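Local coordinates for blood group a-and b-cleaving endo-beta-galactosidase (PDB 2YGL), which probably binds carbohydrate through tandem CBM51 modules of a pneumococcal family 98 glycoside hydrolase that cleaves blood group A and B antigens, at residues Y191-D204 / K241-Y255. Sequence-based numbering, arbitrary orientation.
Sequences YLSDLEWVDATHGD and KGLGTVASNPSSIKY
Lys241 lays its chain across the ring of Tyr191, and Lys241 CG sits 3.7 Å from the centroid of the Tyr191 ring, only 2° off the normal, in a CH-pi contact. Bends at chi2 and chi3 (-73° and -75°) curl the chain over the ring and bring NZ to Asp194 OD1, a 2.7 Å salt bridge on the syn side but tilted out of the carboxylate plane; lysine suits the place because its methylenes cover an aromatic face while its amine pairs with acids, Asp214 being the second. Further in, Leu192 CD2 drops into the notch between Leu243 CD1 and Tyr255 CE2, 3.6 Å from the latter. The Tyr255 ring fills the hollow inside the loop of 191-204: Trp197 CB rides over one face, offset toward the rim, and a water at the ring edge links OH to the carbonyls of Leu192 and Leu195. Trp197 brings the CE3-CZ3 side of its indole up to Leu243 and Ile253, CE3 lying 3.8 Å from Ile253 CG2, with Tyr255 OH at the edge in the indole plane; small Ala200 lets its methyl rest over the indole centre. From Val198 to Thr201 the chain pairs antiparallel with 252-254 as a short, weakly bonded edge strand, and Thr201 binds Ser252 twice, through N to O and through OG1, which accepts Ser252 N at 2.9 Å. Gly203 suits its place because a beta carbon would run into Ala247 O; its N-H reaches Val246 O (2.8 Å from N) from above the carbonyl plane. Segment 191-204 thus bridges both sheets of a beta-sandwich: 199-200 edges the sheet continuing through 251-256 to 327-334, while 242-244 lies in the other between 212-213 and 343-352.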
# COMPACT_ATOMS: atom_id res chain seq x y z
N TYR A 191 -4.78 -18.35 8.15
CA TYR A 191 -4.17 -19.47 7.44
C TYR A 191 -5.21 -20.54 7.12
O TYR A 191 -6.02 -20.91 7.97
CB TYR A 191 -3.03 -20.09 8.26
CG TYR A 191 -1.86 -19.17 8.47
CD1 TYR A 191 -0.98 -18.89 7.42
CD2 TYR A 191 -1.62 -18.58 9.71
CE1 TYR A 191 0.10 -18.04 7.60
CE2 TYR A 191 -0.54 -17.73 9.90
CZ TYR A 191 0.32 -17.47 8.85
OH TYR A 191 1.39 -16.63 9.02
N LEU A 192 -5.17 -21.02 5.88
CA LEU A 192 -6.10 -22.06 5.43
C LEU A 192 -6.01 -23.33 6.27
O LEU A 192 -7.03 -23.95 6.59
CB LEU A 192 -5.91 -22.37 3.95
CG LEU A 192 -6.73 -21.53 2.96
CD1 LEU A 192 -6.31 -20.06 2.94
CD2 LEU A 192 -6.62 -22.12 1.57
N SER A 193 -4.79 -23.69 6.66
CA SER A 193 -4.54 -24.86 7.51
C SER A 193 -5.11 -24.73 8.93
O SER A 193 -5.12 -25.70 9.69
CB SER A 193 -3.04 -25.18 7.57
OG SER A 193 -2.31 -24.08 8.08
N ASP A 194 -5.59 -23.54 9.28
CA ASP A 194 -6.28 -23.33 10.55
C ASP A 194 -7.80 -23.44 10.40
O ASP A 194 -8.54 -23.21 11.35
CB ASP A 194 -5.89 -21.98 11.16
CG ASP A 194 -4.47 -21.96 11.70
OD1 ASP A 194 -3.89 -23.04 11.91
OD2 ASP A 194 -3.94 -20.84 11.91
N LEU A 195 -8.25 -23.80 9.20
CA LEU A 195 -9.67 -23.90 8.89
C LEU A 195 -10.09 -25.33 8.53
O LEU A 195 -9.26 -26.16 8.17
CB LEU A 195 -10.03 -22.96 7.73
CG LEU A 195 -9.72 -21.46 7.87
CD1 LEU A 195 -9.87 -20.78 6.51
CD2 LEU A 195 -10.60 -20.80 8.91
N GLU A 196 -11.39 -25.60 8.65
CA GLU A 196 -11.96 -26.86 8.19
C GLU A 196 -12.39 -26.72 6.74
O GLU A 196 -13.16 -25.82 6.40
CB GLU A 196 -13.16 -27.27 9.05
CG GLU A 196 -12.82 -27.62 10.50
CD GLU A 196 -11.93 -28.84 10.62
OE1 GLU A 196 -12.45 -29.97 10.51
OE2 GLU A 196 -10.71 -28.67 10.83
N TRP A 197 -11.90 -27.61 5.88
CA TRP A 197 -12.39 -27.66 4.51
C TRP A 197 -13.71 -28.43 4.46
O TRP A 197 -14.01 -29.20 5.37
CB TRP A 197 -11.36 -28.29 3.56
CG TRP A 197 -10.80 -29.62 4.01
CD1 TRP A 197 -11.49 -30.79 4.21
CD2 TRP A 197 -9.42 -29.91 4.30
NE1 TRP A 197 -10.63 -31.78 4.60
CE2 TRP A 197 -9.36 -31.27 4.67
CE3 TRP A 197 -8.24 -29.16 4.28
CZ2 TRP A 197 -8.16 -31.90 5.02
CZ3 TRP A 197 -7.05 -29.77 4.63
CH2 TRP A 197 -7.01 -31.13 5.00
N VAL A 198 -14.50 -28.19 3.41
CA VAL A 198 -15.70 -28.98 3.15
C VAL A 198 -15.28 -30.40 2.76
O VAL A 198 -15.77 -31.38 3.31
CB VAL A 198 -16.58 -28.34 2.05
CG1 VAL A 198 -17.71 -29.28 1.64
CG2 VAL A 198 -17.15 -27.01 2.53
N ASP A 199 -14.36 -30.49 1.80
CA ASP A 199 -13.71 -31.74 1.43
C ASP A 199 -12.38 -31.48 0.72
O ASP A 199 -12.14 -30.37 0.23
CB ASP A 199 -14.62 -32.66 0.60
CG ASP A 199 -15.44 -31.90 -0.43
OD1 ASP A 199 -14.86 -31.07 -1.17
OD2 ASP A 199 -16.66 -32.13 -0.50
N ALA A 200 -11.53 -32.50 0.69
CA ALA A 200 -10.21 -32.40 0.11
C ALA A 200 -9.80 -33.74 -0.52
O ALA A 200 -9.54 -34.71 0.20
CB ALA A 200 -9.19 -31.97 1.16
N THR A 201 -9.77 -33.78 -1.84
CA THR A 201 -9.33 -34.98 -2.56
C THR A 201 -7.85 -34.86 -2.91
O THR A 201 -7.29 -33.76 -2.91
CB THR A 201 -10.16 -35.22 -3.85
OG1 THR A 201 -10.05 -34.09 -4.71
CG2 THR A 201 -11.63 -35.47 -3.50
N HIS A 202 -7.23 -36.00 -3.20
CA HIS A 202 -5.81 -36.07 -3.54
C HIS A 202 -5.58 -37.17 -4.59
O HIS A 202 -6.47 -37.98 -4.85
CB HIS A 202 -4.96 -36.33 -2.30
CG HIS A 202 -5.31 -37.59 -1.58
ND1 HIS A 202 -6.06 -37.61 -0.42
CD2 HIS A 202 -5.03 -38.89 -1.86
CE1 HIS A 202 -6.23 -38.86 -0.02
NE2 HIS A 202 -5.61 -39.65 -0.87
N GLY A 203 -4.38 -37.18 -5.17
CA GLY A 203 -4.05 -38.14 -6.21
C GLY A 203 -3.44 -39.45 -5.74
O GLY A 203 -3.13 -40.31 -6.56
N ASP A 204 -3.27 -39.60 -4.43
CA ASP A 204 -2.70 -40.82 -3.85
C ASP A 204 -3.75 -41.93 -3.78
O ASP A 204 -4.88 -41.70 -3.37
CB ASP A 204 -2.12 -40.54 -2.46
CG ASP A 204 -1.17 -41.62 -1.98
OD1 ASP A 204 -1.64 -42.72 -1.60
OD2 ASP A 204 0.05 -41.38 -1.99
N LYS A 241 3.51 -22.50 7.88
CA LYS A 241 2.12 -22.85 7.63
C LYS A 241 1.88 -23.18 6.16
O LYS A 241 2.60 -22.70 5.29
CB LYS A 241 1.19 -21.70 8.05
CG LYS A 241 1.35 -21.21 9.49
CD LYS A 241 0.80 -22.19 10.52
CE LYS A 241 -0.72 -22.18 10.57
NZ LYS A 241 -1.21 -23.24 11.47
N GLY A 242 0.86 -24.00 5.90
CA GLY A 242 0.47 -24.32 4.53
C GLY A 242 -0.29 -25.62 4.37
O GLY A 242 -0.71 -26.23 5.35
N LEU A 243 -0.48 -26.03 3.12
CA LEU A 243 -1.24 -27.23 2.79
C LEU A 243 -0.42 -28.16 1.90
O LEU A 243 0.28 -27.71 1.00
CB LEU A 243 -2.55 -26.86 2.08
CG LEU A 243 -3.58 -26.03 2.86
CD1 LEU A 243 -4.64 -25.44 1.92
CD2 LEU A 243 -4.23 -26.84 3.97
N GLY A 244 -0.52 -29.46 2.17
CA GLY A 244 0.21 -30.47 1.41
C GLY A 244 -0.74 -31.47 0.77
O GLY A 244 -1.52 -32.12 1.46
N THR A 245 -0.67 -31.57 -0.56
CA THR A 245 -1.55 -32.46 -1.31
C THR A 245 -0.81 -33.22 -2.41
O THR A 245 0.38 -33.00 -2.64
CB THR A 245 -2.76 -31.67 -1.91
OG1 THR A 245 -3.74 -32.59 -2.39
CG2 THR A 245 -2.32 -30.75 -3.05
N VAL A 246 -1.52 -34.14 -3.06
CA VAL A 246 -1.03 -34.81 -4.26
C VAL A 246 -1.94 -34.44 -5.42
O VAL A 246 -3.16 -34.65 -5.35
CB VAL A 246 -0.95 -36.35 -4.08
CG1 VAL A 246 -0.60 -37.04 -5.41
CG2 VAL A 246 0.08 -36.71 -3.01
N ALA A 247 -1.35 -33.89 -6.48
CA ALA A 247 -2.10 -33.46 -7.66
C ALA A 247 -2.79 -34.64 -8.35
O ALA A 247 -2.31 -35.77 -8.30
CB ALA A 247 -1.19 -32.73 -8.62
N SER A 248 -3.92 -34.36 -8.99
CA SER A 248 -4.68 -35.39 -9.69
C SER A 248 -5.25 -34.85 -11.01
O SER A 248 -4.55 -34.16 -11.75
CB SER A 248 -5.77 -35.97 -8.79
OG SER A 248 -6.20 -37.23 -9.26
N ASN A 249 -6.52 -35.14 -11.29
CA ASN A 249 -7.11 -34.82 -12.60
C ASN A 249 -8.41 -33.99 -12.61
O ASN A 249 -9.27 -34.23 -13.45
CB ASN A 249 -7.31 -36.12 -13.39
CG ASN A 249 -8.21 -37.11 -12.66
OD1 ASN A 249 -8.63 -36.88 -11.52
ND2 ASN A 249 -8.51 -38.23 -13.32
N PRO A 250 -8.55 -33.00 -11.71
CA PRO A 250 -7.64 -32.55 -10.66
C PRO A 250 -7.97 -33.14 -9.30
O PRO A 250 -8.97 -33.84 -9.15
CB PRO A 250 -7.90 -31.04 -10.63
CG PRO A 250 -9.38 -30.94 -10.91
CD PRO A 250 -9.75 -32.14 -11.77
N SER A 251 -7.12 -32.86 -8.32
CA SER A 251 -7.50 -33.02 -6.93
C SER A 251 -7.93 -31.63 -6.46
O SER A 251 -7.42 -30.62 -6.95
CB SER A 251 -6.34 -33.54 -6.09
OG SER A 251 -5.27 -32.61 -6.07
N SER A 252 -8.86 -31.58 -5.51
CA SER A 252 -9.44 -30.30 -5.10
C SER A 252 -9.64 -30.19 -3.60
O SER A 252 -10.08 -31.14 -2.95
CB SER A 252 -10.78 -30.09 -5.83
OG SER A 252 -11.32 -28.82 -5.53
N ILE A 253 -9.29 -29.03 -3.05
CA ILE A 253 -9.59 -28.68 -1.67
C ILE A 253 -10.65 -27.58 -1.72
O ILE A 253 -10.44 -26.54 -2.36
CB ILE A 253 -8.35 -28.21 -0.88
CG1 ILE A 253 -7.16 -29.15 -1.12
CG2 ILE A 253 -8.67 -28.10 0.61
CD1 ILE A 253 -5.80 -28.55 -0.73
N LYS A 254 -11.77 -27.81 -1.05
CA LYS A 254 -12.92 -26.91 -1.12
C LYS A 254 -13.23 -26.25 0.22
O LYS A 254 -13.30 -26.92 1.25
CB LYS A 254 -14.16 -27.66 -1.64
CG LYS A 254 -15.41 -26.80 -1.78
CD LYS A 254 -16.44 -27.43 -2.72
CE LYS A 254 -17.37 -28.38 -2.00
NZ LYS A 254 -18.43 -28.89 -2.92
N TYR A 255 -13.41 -24.93 0.19
CA TYR A 255 -13.79 -24.17 1.37
C TYR A 255 -15.12 -23.46 1.17
O TYR A 255 -15.37 -22.87 0.12
CB TYR A 255 -12.70 -23.15 1.73
CG TYR A 255 -11.40 -23.80 2.16
CD1 TYR A 255 -11.19 -24.16 3.49
CD2 TYR A 255 -10.39 -24.05 1.23
CE1 TYR A 255 -10.00 -24.76 3.89
CE2 TYR A 255 -9.21 -24.65 1.62
CZ TYR A 255 -9.01 -25.00 2.94
OH TYR A 255 -7.82 -25.60 3.31
O HOH W 1 -7.61 -26.34 5.81
O HOH W 2 -1.93 -21.10 13.55
O HOH W 3 -18.13 -31.65 -2.72
O HOH W 4 -5.76 -31.61 -3.58